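Local coordinates for alcohol dehydrogenase, zinc-containing (Streptococcus pneumoniae serotype 2, PDB 5YLN), which probably acts as an alcohol dehydrogenase that uses zinc and NAD+ to interconvert alcohols and their aldehydes or ketones, at residues A32-V37 with V86-V91; A186-A191 with L199-L204; K231-L236 with F255-K260; H219-N222 with K228-K231. All blocks are in the same frame, centred on the assembly; numbering follows the deposited sequence.

Contact 1 (A32-V37 with V86-V91); sequences AIVRIV and VLISCV
Val34, Ile36 and Ile88 meet through methyl groups alone, with no flat side-chain group at this interface to offer a face or an edge. The terminal methyl of Ile88 is the shared point. Val34 and Ile88 reach toward each other tip to tip, with Val34 CG1 4.0 Å from Ile88 CD1. Ile36 comes in at about a right angle, bringing its CD1 to 4.0 Å from the same Ile88 CD1. Val34 can do this because its CG1 stands opposite the backbone N (chi1 178°), which directs that branch across the gap. In Ile88 the last bond is turned to a chi2 of 125°, near an eclipsed position, which suggests mild strain at that methyl. Beta-branched residues suit the site, since they favour extended backbone and present compact apolar surface; all three are buried. Leu128, Val130, Met123 and Leu137 add further apolar neighbours. Just past the strand, Ser89 OG accepts from Val91 N at 3.1 Å, an almost straight bond (169°) that makes an ST turn. Strands 33-39 and 85-88 both pair with strand 66-72 and meet across it, as expected for the curled beta sheet of the GroES-like domain. The contact lies near but not against the zinc ligand His64, with about 8 Å between the side chains of Ile88 and His64.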
loop_
_atom_site.group_PDB
_atom_site.type_symbol
_atom_site.label_atom_id
_atom_site.label_comp_id
_atom_site.label_asym_id
_atom_site.label_seq_id
_atom_site.Cartn_x
_atom_site.Cartn_y
_atom_site.Cartn_z
ATOM N N ALA A 32 17.155 -2.640 -32.249
ATOM C CA ALA A 32 17.455 -1.477 -33.128
ATOM C C ALA A 32 18.572 -0.455 -32.685
ATOM O O ALA A 32 18.962 -0.368 -31.510
ATOM C CB ALA A 32 16.174 -0.702 -33.378
ATOM N N ILE A 33 19.061 0.324 -33.658
ATOM C CA ILE A 33 19.928 1.479 -33.419
ATOM C C ILE A 33 19.142 2.736 -33.764
ATOM O O ILE A 33 18.612 2.864 -34.878
ATOM C CB ILE A 33 21.227 1.429 -34.244
ATOM C CG1 ILE A 33 22.083 0.195 -33.916
ATOM C CG2 ILE A 33 22.028 2.737 -34.076
ATOM C CD1 ILE A 33 22.337 -0.048 -32.427
ATOM N N VAL A 34 19.085 3.670 -32.820
ATOM C CA VAL A 34 18.327 4.906 -32.957
ATOM C C VAL A 34 19.289 6.086 -32.937
ATOM O O VAL A 34 20.220 6.127 -32.124
ATOM C CB VAL A 34 17.263 5.024 -31.841
ATOM C CG1 VAL A 34 16.510 6.334 -31.943
ATOM C CG2 VAL A 34 16.289 3.852 -31.915
ATOM N N ARG A 35 19.071 7.035 -33.843
ATOM C CA ARG A 35 19.782 8.309 -33.818
ATOM C C ARG A 35 19.014 9.282 -32.932
ATOM O O ARG A 35 17.862 9.620 -33.234
ATOM C CB ARG A 35 19.936 8.884 -35.225
ATOM C CG ARG A 35 20.409 10.335 -35.208
ATOM C CD ARG A 35 20.936 10.812 -36.568
ATOM N NE ARG A 35 19.972 10.634 -37.654
ATOM C CZ ARG A 35 18.945 11.448 -37.885
ATOM N NH1 ARG A 35 18.722 12.490 -37.090
ATOM N NH2 ARG A 35 18.127 11.218 -38.910
ATOM N N ILE A 36 19.642 9.727 -31.837
ATOM C CA ILE A 36 18.959 10.632 -30.919
ATOM C C ILE A 36 18.755 11.981 -31.596
ATOM O O ILE A 36 19.691 12.559 -32.166
ATOM C CB ILE A 36 19.737 10.789 -29.601
ATOM C CG1 ILE A 36 19.892 9.459 -28.861
ATOM C CG2 ILE A 36 19.050 11.796 -28.702
ATOM C CD1 ILE A 36 18.588 8.797 -28.495
ATOM N N VAL A 37 17.522 12.477 -31.553
ATOM C CA VAL A 37 17.188 13.827 -32.009
ATOM C C VAL A 37 17.178 14.814 -30.847
ATOM O O VAL A 37 17.787 15.877 -30.933
ATOM C CB VAL A 37 15.833 13.823 -32.755
ATOM C CG1 VAL A 37 15.343 15.240 -33.011
ATOM C CG2 VAL A 37 15.946 13.051 -34.068
ATOM N N VAL A 86 10.483 8.120 -33.712
ATOM C CA VAL A 86 9.912 7.363 -32.600
ATOM C C VAL A 86 10.348 7.904 -31.239
ATOM O O VAL A 86 11.381 8.567 -31.098
ATOM C CB VAL A 86 10.241 5.851 -32.712
ATOM C CG1 VAL A 86 9.538 5.231 -33.942
ATOM C CG2 VAL A 86 11.735 5.624 -32.749
ATOM N N LEU A 87 9.504 7.649 -30.245
ATOM C CA LEU A 87 9.808 7.879 -28.843
ATOM C C LEU A 87 10.428 6.632 -28.226
ATOM O O LEU A 87 10.024 5.504 -28.527
ATOM C CB LEU A 87 8.539 8.258 -28.078
ATOM C CG LEU A 87 8.562 8.079 -26.555
ATOM C CD1 LEU A 87 9.120 9.296 -25.819
ATOM C CD2 LEU A 87 7.184 7.678 -26.026
ATOM N N ILE A 88 11.409 6.840 -27.349
ATOM C CA ILE A 88 12.076 5.752 -26.644
ATOM C C ILE A 88 11.705 5.858 -25.171
ATOM O O ILE A 88 11.995 6.871 -24.516
ATOM C CB ILE A 88 13.600 5.780 -26.823
ATOM C CG1 ILE A 88 13.978 6.072 -28.283
ATOM C CG2 ILE A 88 14.199 4.450 -26.374
ATOM C CD1 ILE A 88 14.900 7.244 -28.436
ATOM N N SER A 89 11.074 4.804 -24.658
ATOM C CA SER A 89 10.758 4.719 -23.240
ATOM C C SER A 89 12.025 4.518 -22.412
ATOM O O SER A 89 13.007 3.932 -22.870
ATOM C CB SER A 89 9.771 3.561 -22.998
ATOM O OG SER A 89 9.697 3.233 -21.633
ATOM N N CYS A 90 11.997 5.010 -21.171
ATOM C CA CYS A 90 13.136 4.796 -20.285
ATOM C C CYS A 90 13.281 3.342 -19.856
ATOM O O CYS A 90 14.335 2.967 -19.330
ATOM C CB CYS A 90 13.032 5.704 -19.050
ATOM S SG CYS A 90 11.585 5.402 -17.985
ATOM N N VAL A 91 12.271 2.509 -20.104
ATOM C CA VAL A 91 12.230 1.126 -19.650
ATOM C C VAL A 91 12.202 0.203 -20.861
ATOM O O VAL A 91 11.395 0.405 -21.774
ATOM C CB VAL A 91 10.995 0.886 -18.757
ATOM C CG1 VAL A 91 10.697 -0.600 -18.644
ATOM C CG2 VAL A 91 11.206 1.521 -17.374
#

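Contact 2 (A186-A191 with L199-L204); sequences AALLTA and LIMVDL
Helix 186-191 lies over strand 199-203 almost exactly antiparallel (177° between their directions), with 10.3 Å between the axes and Leu188 nearest Leu199 in the backbone. Leu188 is the hub on the helix side, touching both Leu199 and Met201. Its CG lies opposite the backbone N (chi1 174°), which carries CD1 to Leu199 and CD2 to Met201. Leu188 CD1 comes to 3.7 Å from Leu199 CD1, and Leu188 CD2 is 3.6 Å from Met201 CE. Met201 does not point straight at the helix from its backbone; the chain bends at chi2 (77°) and chi3, bringing the methyl against the Leu188 side chain, closest at CD2. An unbranched, flexible chain suits methionine to reaching a partner that its CB does not face. Ala191, small and apolar, adds its CB, 3.9 Å from Leu199 CD2. Leu199 CD1 thus meets Leu188, while CD2 lies between Leu188 and Ala191. All four residues are buried, and every contact among them is apolar. Ala212 and Leu209 of helix 206-214 and Ile177 of strand 174-178 continue the same core. Helix and strand are the second and third elements of a beta-alpha-beta crossover that begins with strand 174-178. Gly179, Gly181 and Gly184, running from the turn into the helix, fit a GxGxxG pattern, so this is probably the first beta-alpha-beta unit of the Rossmann-type fold, consistent with NAD+ binding.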
loop_
_atom_site.group_PDB
_atom_site.type_symbol
_atom_site.label_atom_id
_atom_site.label_comp_id
_atom_site.label_asym_id
_atom_site.label_seq_id
_atom_site.Cartn_x
_atom_site.Cartn_y
_atom_site.Cartn_z
ATOM N N ALA A 186 5.038 17.040 -12.822
ATOM C CA ALA A 186 4.521 16.046 -13.754
ATOM C C ALA A 186 3.318 15.309 -13.168
ATOM O O ALA A 186 2.327 15.058 -13.869
ATOM C CB ALA A 186 5.630 15.064 -14.127
ATOM N N ALA A 187 3.392 14.956 -11.883
ATOM C CA ALA A 187 2.248 14.359 -11.197
ATOM C C ALA A 187 1.076 15.334 -11.115
ATOM O O ALA A 187 -0.091 14.928 -11.202
ATOM C CB ALA A 187 2.664 13.919 -9.797
ATOM N N LEU A 188 1.375 16.617 -10.896
ATOM C CA LEU A 188 0.342 17.640 -10.852
ATOM C C LEU A 188 -0.428 17.707 -12.170
ATOM O O LEU A 188 -1.662 17.801 -12.175
ATOM C CB LEU A 188 0.981 18.986 -10.534
ATOM C CG LEU A 188 0.087 20.225 -10.579
ATOM C CD1 LEU A 188 -1.075 20.126 -9.574
ATOM C CD2 LEU A 188 0.932 21.477 -10.307
ATOM N N LEU A 189 0.284 17.652 -13.300
ATOM C CA LEU A 189 -0.389 17.737 -14.595
ATOM C C LEU A 189 -1.292 16.531 -14.829
ATOM O O LEU A 189 -2.429 16.675 -15.286
ATOM C CB LEU A 189 0.630 17.854 -15.728
ATOM C CG LEU A 189 1.418 19.167 -15.738
ATOM C CD1 LEU A 189 2.480 19.112 -16.801
ATOM C CD2 LEU A 189 0.497 20.347 -15.957
ATOM N N THR A 190 -0.787 15.332 -14.565
ATOM C CA THR A 190 -1.576 14.147 -14.864
ATOM C C THR A 190 -2.648 13.871 -13.818
ATOM O O THR A 190 -3.631 13.196 -14.138
ATOM C CB THR A 190 -0.667 12.924 -15.030
ATOM O OG1 THR A 190 0.041 12.662 -13.809
ATOM C CG2 THR A 190 0.333 13.162 -16.157
ATOM N N ALA A 191 -2.494 14.376 -12.585
ATOM C CA ALA A 191 -3.565 14.227 -11.603
ATOM C C ALA A 191 -4.819 14.952 -12.048
ATOM O O ALA A 191 -5.919 14.619 -11.598
ATOM C CB ALA A 191 -3.155 14.754 -10.223
ATOM N N LEU A 199 -5.898 20.086 -5.152
ATOM C CA LEU A 199 -4.541 19.746 -5.550
ATOM C C LEU A 199 -3.646 20.711 -4.794
ATOM O O LEU A 199 -3.456 21.858 -5.217
ATOM C CB LEU A 199 -4.342 19.880 -7.049
ATOM C CG LEU A 199 -4.606 18.654 -7.895
ATOM C CD1 LEU A 199 -4.604 19.058 -9.364
ATOM C CD2 LEU A 199 -3.544 17.640 -7.622
ATOM N N ILE A 200 -3.113 20.242 -3.679
ATOM C CA ILE A 200 -2.353 21.069 -2.758
ATOM C C ILE A 200 -0.868 20.813 -3.014
ATOM O O ILE A 200 -0.374 19.700 -2.800
ATOM C CB ILE A 200 -2.749 20.757 -1.312
ATOM C CG1 ILE A 200 -4.277 20.830 -1.185
ATOM C CG2 ILE A 200 -2.027 21.698 -0.353
ATOM C CD1 ILE A 200 -4.859 20.118 0.030
ATOM N N MET A 201 -0.150 21.816 -3.512
ATOM C CA MET A 201 1.290 21.675 -3.681
ATOM C C MET A 201 1.980 22.124 -2.403
ATOM O O MET A 201 1.684 23.202 -1.877
ATOM C CB MET A 201 1.811 22.481 -4.874
ATOM C CG MET A 201 3.272 22.144 -5.260
ATOM S SD MET A 201 3.464 20.580 -6.177
ATOM C CE MET A 201 1.911 20.574 -6.988
ATOM N N VAL A 202 2.886 21.286 -1.904
ATOM C CA VAL A 202 3.657 21.558 -0.693
ATOM C C VAL A 202 5.130 21.577 -1.069
ATOM O O VAL A 202 5.615 20.643 -1.722
ATOM C CB VAL A 202 3.378 20.506 0.399
ATOM C CG1 VAL A 202 4.157 20.830 1.693
ATOM C CG2 VAL A 202 1.899 20.445 0.672
ATOM N N ASP A 203 5.828 22.647 -0.674
ATOM C CA ASP A 203 7.249 22.830 -0.954
ATOM C C ASP A 203 7.786 23.945 -0.048
ATOM O O ASP A 203 7.025 24.662 0.607
ATOM C CB ASP A 203 7.467 23.131 -2.445
ATOM C CG ASP A 203 8.893 22.875 -2.902
ATOM O OD1 ASP A 203 9.810 23.537 -2.376
ATOM O OD2 ASP A 203 9.102 22.013 -3.782
ATOM N N LEU A 204 9.116 24.071 -0.004
ATOM C CA LEU A 204 9.783 25.160 0.714
ATOM C C LEU A 204 9.935 26.411 -0.143
ATOM O O LEU A 204 9.807 27.528 0.363
ATOM C CB LEU A 204 11.167 24.715 1.198
ATOM C CG LEU A 204 11.274 23.355 1.903
ATOM C CD1 LEU A 204 12.716 22.855 1.917
ATOM C CD2 LEU A 204 10.720 23.419 3.323
#

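Contact 3 (K231-L236 with F255-K260); sequences KEIYDL and FDFCQK
Tyr234 OH gives the hydrogen bond that joins the two helices, to Lys260 O at 3.0 Å. The oxygen lies at the edge of the tyrosine ring, in its plane, while the hydroxyl sits 33° out of the carbonyl plane, at a C=O...O angle of 133°. A backbone oxygen in the last turn of a helix can accept such a bond, and tyrosine suits the place because its long, rigid ring spans the separation and ends in a donor. Apolar contact is made deeper in: Ile233 CD1 touches the edge of the Phe257 ring, 3.6 Å from Phe257 CE2 and nearly as close to CZ, the two side chains arriving from opposite directions. Polar links within helix 252-261 gather on one oxygen. Asp256 OD1 accepts from Gln259 NE2 at 3.0 Å through its anti lone pair, with the oxygen in the amide plane of Gln259. It also forms a salt bridge with Lys260 NZ at 3.1 Å, whose hydrogen bond is weak. Gln259 also bonds Glu279 O and Asp281 N, tying this helix to the region of strand 278-280. Helices 226-236 and 252-261 lie side by side on the parallel sheet, with Ile233 and Phe257 both resting on Val202 of strand 198-203.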
loop_
_atom_site.group_PDB
_atom_site.type_symbol
_atom_site.label_atom_id
_atom_site.label_comp_id
_atom_site.label_asym_id
_atom_site.label_seq_id
_atom_site.Cartn_x
_atom_site.Cartn_y
_atom_site.Cartn_z
ATOM N N LYS A 231 -1.214 21.702 9.973
ATOM C CA LYS A 231 -2.464 22.351 10.367
ATOM C C LYS A 231 -3.231 22.842 9.148
ATOM O O LYS A 231 -4.414 22.544 8.979
ATOM C CB LYS A 231 -2.191 23.529 11.296
ATOM C CG LYS A 231 -1.952 23.161 12.742
ATOM C CD LYS A 231 -2.164 24.392 13.634
ATOM C CE LYS A 231 -1.082 24.531 14.700
ATOM N NZ LYS A 231 -0.967 23.307 15.534
ATOM N N GLU A 232 -2.553 23.591 8.281
ATOM C CA GLU A 232 -3.202 24.192 7.132
ATOM C C GLU A 232 -3.800 23.131 6.219
ATOM O O GLU A 232 -4.891 23.314 5.670
ATOM C CB GLU A 232 -2.193 25.057 6.377
ATOM C CG GLU A 232 -2.746 25.678 5.117
ATOM C CD GLU A 232 -1.853 26.777 4.576
ATOM O OE1 GLU A 232 -0.814 27.075 5.228
ATOM O OE2 GLU A 232 -2.199 27.334 3.504
ATOM N N ILE A 233 -3.110 22.006 6.053
ATOM C CA ILE A 233 -3.645 20.969 5.186
ATOM C C ILE A 233 -4.861 20.307 5.832
ATOM O O ILE A 233 -5.841 19.983 5.149
ATOM C CB ILE A 233 -2.541 19.964 4.821
ATOM C CG1 ILE A 233 -1.550 20.637 3.861
ATOM C CG2 ILE A 233 -3.140 18.693 4.197
ATOM C CD1 ILE A 233 -0.254 19.869 3.666
ATOM N N TYR A 234 -4.842 20.131 7.158
ATOM C CA TYR A 234 -6.024 19.593 7.827
ATOM C C TYR A 234 -7.176 20.589 7.798
ATOM O O TYR A 234 -8.340 20.184 7.758
ATOM C CB TYR A 234 -5.690 19.169 9.268
ATOM C CG TYR A 234 -5.197 17.744 9.334
ATOM C CD1 TYR A 234 -6.077 16.691 9.152
ATOM C CD2 TYR A 234 -3.855 17.450 9.548
ATOM C CE1 TYR A 234 -5.648 15.385 9.186
ATOM C CE2 TYR A 234 -3.405 16.134 9.587
ATOM C CZ TYR A 234 -4.307 15.105 9.393
ATOM O OH TYR A 234 -3.894 13.786 9.430
ATOM N N ASP A 235 -6.871 21.886 7.783
ATOM C CA ASP A 235 -7.923 22.885 7.651
ATOM C C ASP A 235 -8.572 22.845 6.271
ATOM O O ASP A 235 -9.775 23.092 6.153
ATOM C CB ASP A 235 -7.353 24.272 7.957
ATOM C CG ASP A 235 -7.129 24.491 9.449
ATOM O OD1 ASP A 235 -7.615 23.655 10.256
ATOM O OD2 ASP A 235 -6.479 25.498 9.816
ATOM N N LEU A 236 -7.808 22.518 5.221
ATOM C CA LEU A 236 -8.375 22.456 3.878
ATOM C C LEU A 236 -9.224 21.216 3.667
ATOM O O LEU A 236 -10.062 21.197 2.764
ATOM C CB LEU A 236 -7.261 22.500 2.828
ATOM C CG LEU A 236 -6.500 23.826 2.749
ATOM C CD1 LEU A 236 -5.198 23.682 1.952
ATOM C CD2 LEU A 236 -7.392 24.920 2.155
ATOM N N PHE A 255 8.744 11.912 3.367
ATOM C CA PHE A 255 7.945 10.744 3.702
ATOM C C PHE A 255 7.243 10.953 5.029
ATOM O O PHE A 255 6.071 10.587 5.187
ATOM C CB PHE A 255 8.785 9.471 3.763
ATOM C CG PHE A 255 7.983 8.253 4.188
ATOM C CD1 PHE A 255 7.233 7.531 3.255
ATOM C CD2 PHE A 255 7.933 7.860 5.523
ATOM C CE1 PHE A 255 6.480 6.436 3.635
ATOM C CE2 PHE A 255 7.183 6.756 5.912
ATOM C CZ PHE A 255 6.455 6.048 4.964
ATOM N N ASP A 256 7.937 11.568 5.988
ATOM C CA ASP A 256 7.337 11.783 7.295
ATOM C C ASP A 256 6.163 12.755 7.216
ATOM O O ASP A 256 5.128 12.543 7.861
ATOM C CB ASP A 256 8.387 12.300 8.271
ATOM C CG ASP A 256 7.820 12.500 9.653
ATOM O OD1 ASP A 256 7.299 11.517 10.230
ATOM O OD2 ASP A 256 7.874 13.643 10.151
ATOM N N PHE A 257 6.315 13.833 6.441
ATOM C CA PHE A 257 5.223 14.779 6.227
ATOM C C PHE A 257 3.992 14.073 5.651
ATOM O O PHE A 257 2.867 14.253 6.135
ATOM C CB PHE A 257 5.693 15.888 5.285
ATOM C CG PHE A 257 4.785 17.077 5.228
ATOM C CD1 PHE A 257 4.930 18.124 6.131
ATOM C CD2 PHE A 257 3.811 17.174 4.256
ATOM C CE1 PHE A 257 4.086 19.231 6.068
ATOM C CE2 PHE A 257 2.979 18.264 4.183
ATOM C CZ PHE A 257 3.102 19.293 5.087
ATOM N N CYS A 258 4.200 13.256 4.615
ATOM C CA CYS A 258 3.102 12.539 3.976
ATOM C C CYS A 258 2.319 11.704 4.976
ATOM O O CYS A 258 1.083 11.652 4.919
ATOM C CB CYS A 258 3.641 11.647 2.863
ATOM S SG CYS A 258 4.003 12.540 1.361
ATOM N N GLN A 259 3.016 11.043 5.904
ATOM C CA GLN A 259 2.302 10.141 6.794
ATOM C C GLN A 259 1.562 10.908 7.879
ATOM O O GLN A 259 0.649 10.357 8.495
ATOM C CB GLN A 259 3.250 9.081 7.377
ATOM C CG GLN A 259 4.203 9.548 8.425
ATOM C CD GLN A 259 5.060 8.403 8.974
ATOM O OE1 GLN A 259 4.714 7.221 8.838
ATOM N NE2 GLN A 259 6.186 8.756 9.600
ATOM N N LYS A 260 1.888 12.185 8.071
ATOM C CA LYS A 260 1.169 13.020 9.023
ATOM C C LYS A 260 -0.108 13.651 8.456
ATOM O O LYS A 260 -0.960 14.097 9.234
ATOM C CB LYS A 260 2.106 14.108 9.550
ATOM C CG LYS A 260 3.212 13.521 10.431
ATOM C CD LYS A 260 3.762 14.565 11.383
ATOM C CE LYS A 260 4.470 13.932 12.585
ATOM N NZ LYS A 260 5.199 12.690 12.214
#

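Contact 4 (H219-N222 with K228-K231); sequences HKVN and KAIK
Val221 leaves its strand with CB directed at helix 226-236 and forks into two methyls with different neighbours. From CB the first branch, CG1, stands opposite the backbone N (chi1 174°) and runs on to the helix, where it lies 3.5 Å from Ala229 CB and 3.7 Å from Ala229 CA. The methyl therefore presses on the helix backbone itself, as well as on the alanine side chain. The second branch, CG2, turns elsewhere: Val221 CG2 packs 3.6 Å from Ile200 CG2 of the neighbouring strand and also touches Glu232, about one turn on from Ala229. Each residue type fits. Valine favours the extended backbone and covers two directions at once, whereas alanine, with a single methyl, permits the close approach, the CA atoms of Val221 and Ala229 being 6.1 Å apart. Ala229 CB also touches the strand's backbone, lying 3.7 Å from Asn222 O. The Asn222 side chain is engaged elsewhere, with OD1 bonded to Ser224 OG in the connecting loop. In that same loop Asp225 OD1 accepts from Lys228 N in the first turn of the helix. Strand 219-222 is an outermost strand of the parallel sheet within this chain, and the helix that follows carries the chain back over the sheet to strand 242-247, the long crossover of a Rossmann fold with strand order 3-2-1-4-5-6.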
loop_
_atom_site.group_PDB
_atom_site.type_symbol
_atom_site.label_atom_id
_atom_site.label_comp_id
_atom_site.label_asym_id
_atom_site.label_seq_id
_atom_site.Cartn_x
_atom_site.Cartn_y
_atom_site.Cartn_z
ATOM N N HIS A 219 -4.209 24.956 -4.421
ATOM C CA HIS A 219 -3.634 25.638 -3.264
ATOM C C HIS A 219 -2.144 25.358 -3.168
ATOM O O HIS A 219 -1.654 24.315 -3.611
ATOM C CB HIS A 219 -4.238 25.193 -1.928
ATOM C CG HIS A 219 -5.729 25.163 -1.907
ATOM N ND1 HIS A 219 -6.469 24.302 -2.695
ATOM C CD2 HIS A 219 -6.623 25.891 -1.197
ATOM C CE1 HIS A 219 -7.755 24.511 -2.477
ATOM N NE2 HIS A 219 -7.877 25.465 -1.569
ATOM N N LYS A 220 -1.435 26.279 -2.536
ATOM C CA LYS A 220 -0.044 26.071 -2.179
ATOM C C LYS A 220 0.093 26.115 -0.667
ATOM O O LYS A 220 -0.621 26.854 0.021
ATOM C CB LYS A 220 0.880 27.125 -2.808
ATOM C CG LYS A 220 0.617 28.560 -2.338
ATOM C CD LYS A 220 1.602 29.542 -2.980
ATOM C CE LYS A 220 1.253 30.979 -2.612
ATOM N NZ LYS A 220 2.270 31.925 -3.167
ATOM N N VAL A 221 1.021 25.320 -0.156
ATOM C CA VAL A 221 1.341 25.326 1.266
ATOM C C VAL A 221 2.852 25.307 1.376
ATOM O O VAL A 221 3.496 24.422 0.809
ATOM C CB VAL A 221 0.736 24.122 2.006
ATOM C CG1 VAL A 221 1.211 24.094 3.454
ATOM C CG2 VAL A 221 -0.789 24.160 1.926
ATOM N N ASN A 222 3.421 26.288 2.070
ATOM C CA ASN A 222 4.861 26.337 2.264
ATOM C C ASN A 222 5.204 25.504 3.494
ATOM O O ASN A 222 4.637 25.712 4.572
ATOM C CB ASN A 222 5.342 27.780 2.415
ATOM C CG ASN A 222 6.846 27.920 2.207
ATOM O OD1 ASN A 222 7.636 27.219 2.827
ATOM N ND2 ASN A 222 7.237 28.795 1.299
ATOM N N LYS A 228 2.774 24.226 11.030
ATOM C CA LYS A 228 1.789 25.139 10.471
ATOM C C LYS A 228 1.257 24.625 9.134
ATOM O O LYS A 228 0.083 24.825 8.809
ATOM C CB LYS A 228 2.420 26.526 10.335
ATOM C CG LYS A 228 1.566 27.561 9.646
ATOM C CD LYS A 228 2.393 28.825 9.430
ATOM C CE LYS A 228 1.807 29.691 8.328
ATOM N NZ LYS A 228 1.760 28.991 6.993
ATOM N N ALA A 229 2.109 23.948 8.353
ATOM C CA ALA A 229 1.674 23.369 7.086
ATOM C C ALA A 229 0.694 22.225 7.309
ATOM O O ALA A 229 -0.323 22.120 6.610
ATOM C CB ALA A 229 2.879 22.879 6.287
ATOM N N ILE A 230 1.020 21.339 8.257
ATOM C CA ILE A 230 0.156 20.214 8.603
ATOM C C ILE A 230 -1.206 20.720 9.061
ATOM O O ILE A 230 -2.250 20.259 8.581
ATOM C CB ILE A 230 0.836 19.333 9.669
ATOM C CG1 ILE A 230 2.087 18.667 9.070
ATOM C CG2 ILE A 230 -0.118 18.277 10.204
ATOM C CD1 ILE A 230 3.083 18.105 10.097
ATOM N N LYS A 231 -1.214 21.702 9.973
ATOM C CA LYS A 231 -2.464 22.351 10.367
ATOM C C LYS A 231 -3.231 22.842 9.148
ATOM O O LYS A 231 -4.414 22.544 8.979
ATOM C CB LYS A 231 -2.191 23.529 11.296
ATOM C CG LYS A 231 -1.952 23.161 12.742
ATOM C CD LYS A 231 -2.164 24.392 13.634
ATOM C CE LYS A 231 -1.082 24.531 14.700
ATOM N NZ LYS A 231 -0.967 23.307 15.534
#

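Overall arrangement
Contacts 2, 3 and 4 belong to the Rossmann-type half of the chain, while contact 1 lies on the other side of the chain's centre, in the GroES-like half; the centres of contacts 1 and 2 are 29 Å apart. Strands 198-203 and 219-222 are sheet neighbours, with Met201 O 2.8 Å from Val221 N, linking contacts 2 and 4. Contact 2 packs one face of this sheet and contacts 3 and 4 the other. The last two share helix 226-236, their centres 8 Å apart, and Phe257 CZ reaches to 3.8 Å from Ala229 CB. Contacts 2, 3 and 4 lie away from the zinc sites; contact 1 is nearer, with the Ile88 side chain about 13 Å from a zinc ion.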